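Local coordinates for protein putative glycoside hydrolase (Parabacteroides distasonis ATCC 8503, PDB 3GYC) that is a putative glycoside hydrolase with a cellulase-like TIM-barrel domain, probably acting on carbohydrate, at residues N95-L100 with E145-L150. Residues are numbered along the deposited sequence; the frame is centred on the assembly and turned at random.
Sequences NLNLFL and EEDGLL
The side-chain amide of Asn-97 is met on one face by Leu-149 and at its nitrogen edge by Asp-147. CD1 of Leu-149 stands almost squarely over that face, 3.9 Å from CG of Asn-97, whereas the carboxylate oxygen lies only 9° out of the amide plane. The resulting hydrogen bond, ND2 of Asn-97 to OD2 of Asp-147, is 3.0 Å long and nearly straight (166°). Seen from the acid, the donor arrives from above the carboxylate, 44° out of its plane. With CG anti to its own carbonyl carbon, Asn-97 brings its amide up to the turn at Asp-147. ND2 also donates to Ser-143 O and OD1 accepts from Gln-93 NE2, which fixes the amide's rotation. CD1 of Leu-149 also comes within 3.4 Å of the backbone O of Asn-97 and packs 4.0 Å from CB of Leu-100. An alanine in place of Asn-97 would probably leave Asp-147 OD2 and Ser-143 O without this donor and uncover one side of the Leu-149 methyl. Gly-148, with a left-handed backbone, separates Asp-147 from Leu-149 in the turn after helix 130-146. The contact thus joins successive helices of the TIM barrel: Ile-144 of helix 130-146 touches Asn-97, Leu-100 and Leu-149, while Leu-96 and Phe-99 pack helix 95-105 against strand 53-57.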
ATOM      1  N   ASN A  95       8.075  18.778   5.446  1.00  9.86           N
ATOM      2  CA  ASN A  95       6.768  18.359   4.869  1.00 10.73           C
ATOM      3  C   ASN A  95       6.209  17.065   5.448  1.00  9.16           C
ATOM      4  O   ASN A  95       5.011  17.018   5.769  1.00  9.76           O
ATOM      5  CB  ASN A  95       6.800  18.273   3.348  1.00  9.75           C
ATOM      6  CG  ASN A  95       6.590  19.611   2.690  1.00 11.27           C
ATOM      7  OD1 ASN A  95       6.110  20.530   3.334  1.00 11.20           O
ATOM      8  ND2 ASN A  95       6.960  19.736   1.369  1.00 10.50           N
ATOM      9  N   LEU A  96       7.054  16.059   5.669  1.00  8.57           N
ATOM     10  CA  LEU A  96       6.571  14.802   6.226  1.00 10.83           C
ATOM     11  C   LEU A  96       6.054  15.019   7.635  1.00  9.65           C
ATOM     12  O   LEU A  96       4.929  14.617   7.968  1.00 10.58           O
ATOM     13  CB  LEU A  96       7.636  13.703   6.171  1.00  9.87           C
ATOM     14  CG  LEU A  96       7.287  12.381   6.839  1.00 11.07           C
ATOM     15  CD1 LEU A  96       5.998  11.724   6.193  1.00 10.16           C
ATOM     16  CD2 LEU A  96       8.482  11.418   6.860  1.00 10.91           C
ATOM     17  N   ASN A  97       6.857  15.675   8.464  1.00  9.81           N
ATOM     18  CA  ASN A  97       6.416  15.916   9.838  1.00 10.23           C
ATOM     19  C   ASN A  97       5.181  16.828   9.903  1.00 10.75           C
ATOM     20  O   ASN A  97       4.332  16.669  10.821  1.00 11.03           O
ATOM     21  CB  ASN A  97       7.568  16.382  10.709  1.00 10.76           C
ATOM     22  CG  ASN A  97       8.536  15.237  11.074  1.00  9.46           C
ATOM     23  OD1 ASN A  97       8.456  14.108  10.563  1.00 10.50           O
ATOM     24  ND2 ASN A  97       9.430  15.527  11.972  1.00  9.93           N
ATOM     25  N   LEU A  98       5.085  17.773   8.955  1.00  9.92           N
ATOM     26  CA  LEU A  98       3.892  18.645   8.859  1.00 10.88           C
ATOM     27  C   LEU A  98       2.672  17.806   8.549  1.00 10.53           C
ATOM     28  O   LEU A  98       1.663  17.942   9.204  1.00 11.38           O
ATOM     29  CB  LEU A  98       4.051  19.802   7.850  1.00 10.82           C
ATOM     30  CG  LEU A  98       4.935  20.975   8.312  1.00 11.98           C
ATOM     31  CD1 LEU A  98       5.358  21.950   7.141  1.00 13.54           C
ATOM     32  CD2 LEU A  98       4.316  21.764   9.460  1.00 10.81           C
ATOM     33  N   PHE A  99       2.774  16.958   7.528  1.00 10.47           N
ATOM     34  CA  PHE A  99       1.706  16.061   7.154  1.00 10.93           C
ATOM     35  C   PHE A  99       1.306  15.124   8.308  1.00 11.34           C
ATOM     36  O   PHE A  99       0.089  14.951   8.583  1.00 10.01           O
ATOM     37  CB  PHE A  99       2.103  15.256   5.912  1.00 11.07           C
ATOM     38  CG  PHE A  99       1.004  14.346   5.415  1.00 10.87           C
ATOM     39  CD1 PHE A  99      -0.051  14.885   4.678  1.00 12.33           C
ATOM     40  CD2 PHE A  99       0.971  13.011   5.758  1.00 11.25           C
ATOM     41  CE1 PHE A  99      -1.083  14.083   4.245  1.00 11.81           C
ATOM     42  CE2 PHE A  99      -0.048  12.217   5.308  1.00 12.00           C
ATOM     43  CZ  PHE A  99      -1.094  12.775   4.569  1.00 10.63           C
ATOM     44  N   LEU A 100       2.300  14.557   9.000  1.00 10.82           N
ATOM     45  CA  LEU A 100       2.048  13.676  10.133  1.00 11.00           C
ATOM     46  C   LEU A 100       1.367  14.416  11.251  1.00 11.52           C
ATOM     47  O   LEU A 100       0.470  13.845  11.868  1.00 12.20           O
ATOM     48  CB  LEU A 100       3.306  12.953  10.624  1.00 10.20           C
ATOM     49  CG  LEU A 100       3.992  11.994   9.664  1.00  9.77           C
ATOM     50  CD1 LEU A 100       5.351  11.523  10.275  1.00  8.83           C
ATOM     51  CD2 LEU A 100       3.130  10.759   9.249  1.00 11.39           C
ATOM     52  N   GLU A 145      10.598  10.978  15.248  1.00 22.45           N
ATOM     53  CA  GLU A 145      10.606  11.028  16.696  1.00 25.12           C
ATOM     54  C   GLU A 145      11.096  12.435  17.203  1.00 25.72           C
ATOM     55  O   GLU A 145      10.755  12.860  18.310  1.00 25.74           O
ATOM     56  CB  GLU A 145      11.503   9.892  17.200  1.00 27.72           C
ATOM     57  CG  GLU A 145      11.161   9.324  18.561  1.00 29.78           C
ATOM     58  CD  GLU A 145      12.045   8.121  18.939  1.00 31.80           C
ATOM     59  OE1 GLU A 145      12.983   7.766  18.168  1.00 32.00           O
ATOM     60  OE2 GLU A 145      11.805   7.531  20.022  1.00 32.97           O
ATOM     61  N   GLU A 146      11.859  13.158  16.381  1.00 25.60           N
ATOM     62  CA  GLU A 146      12.365  14.502  16.778  1.00 26.17           C
ATOM     63  C   GLU A 146      11.184  15.436  17.104  1.00 25.31           C
ATOM     64  O   GLU A 146      11.257  16.209  18.057  1.00 24.88           O
ATOM     65  CB  GLU A 146      13.258  15.126  15.672  1.00 26.26           C
ATOM     66  CG  GLU A 146      13.897  16.478  16.018  1.00 26.55           C
ATOM     67  N   ASP A 147      10.088  15.323  16.342  1.00 22.23           N
ATOM     68  CA  ASP A 147       8.914  16.166  16.567  1.00 20.38           C
ATOM     69  C   ASP A 147       7.832  15.453  17.360  1.00 17.54           C
ATOM     70  O   ASP A 147       6.691  15.889  17.377  1.00 17.05           O
ATOM     71  CB  ASP A 147       8.368  16.727  15.237  1.00 21.46           C
ATOM     72  CG  ASP A 147       9.224  17.882  14.677  1.00 22.46           C
ATOM     73  OD1 ASP A 147       9.948  18.541  15.465  1.00 24.68           O
ATOM     74  OD2 ASP A 147       9.169  18.151  13.456  1.00 22.04           O
ATOM     75  N   GLY A 148       8.194  14.360  18.021  1.00 16.53           N
ATOM     76  CA  GLY A 148       7.279  13.602  18.880  1.00 15.02           C
ATOM     77  C   GLY A 148       6.067  12.990  18.165  1.00 15.84           C
ATOM     78  O   GLY A 148       4.963  12.980  18.730  1.00 16.41           O
ATOM     79  N   LEU A 149       6.269  12.475  16.956  1.00 13.65           N
ATOM     80  CA  LEU A 149       5.183  11.948  16.133  1.00 13.12           C
ATOM     81  C   LEU A 149       5.235  10.455  15.951  1.00 13.89           C
ATOM     82  O   LEU A 149       4.483   9.952  15.175  1.00 11.46           O
ATOM     83  CB  LEU A 149       5.207  12.580  14.714  1.00 13.57           C
ATOM     84  CG  LEU A 149       4.914  14.095  14.674  1.00 14.33           C
ATOM     85  CD1 LEU A 149       5.530  14.796  13.456  1.00 10.94           C
ATOM     86  CD2 LEU A 149       3.365  14.338  14.808  1.00 15.25           C
ATOM     87  N   LEU A 150       6.073   9.724  16.685  1.00 14.87           N
ATOM     88  CA  LEU A 150       6.204   8.290  16.405  1.00 15.95           C
ATOM     89  C   LEU A 150       4.914   7.518  16.716  1.00 15.35           C
ATOM     90  O   LEU A 150       4.615   6.538  16.051  1.00 14.54           O
ATOM     91  CB  LEU A 150       7.389   7.707  17.157  1.00 18.08           C
ATOM     92  CG  LEU A 150       8.070   6.481  16.563  1.00 19.86           C
ATOM     93  CD1 LEU A 150       8.293   6.674  15.072  1.00 19.59           C
ATOM     94  CD2 LEU A 150       9.404   6.202  17.327  1.00 20.39           C
TER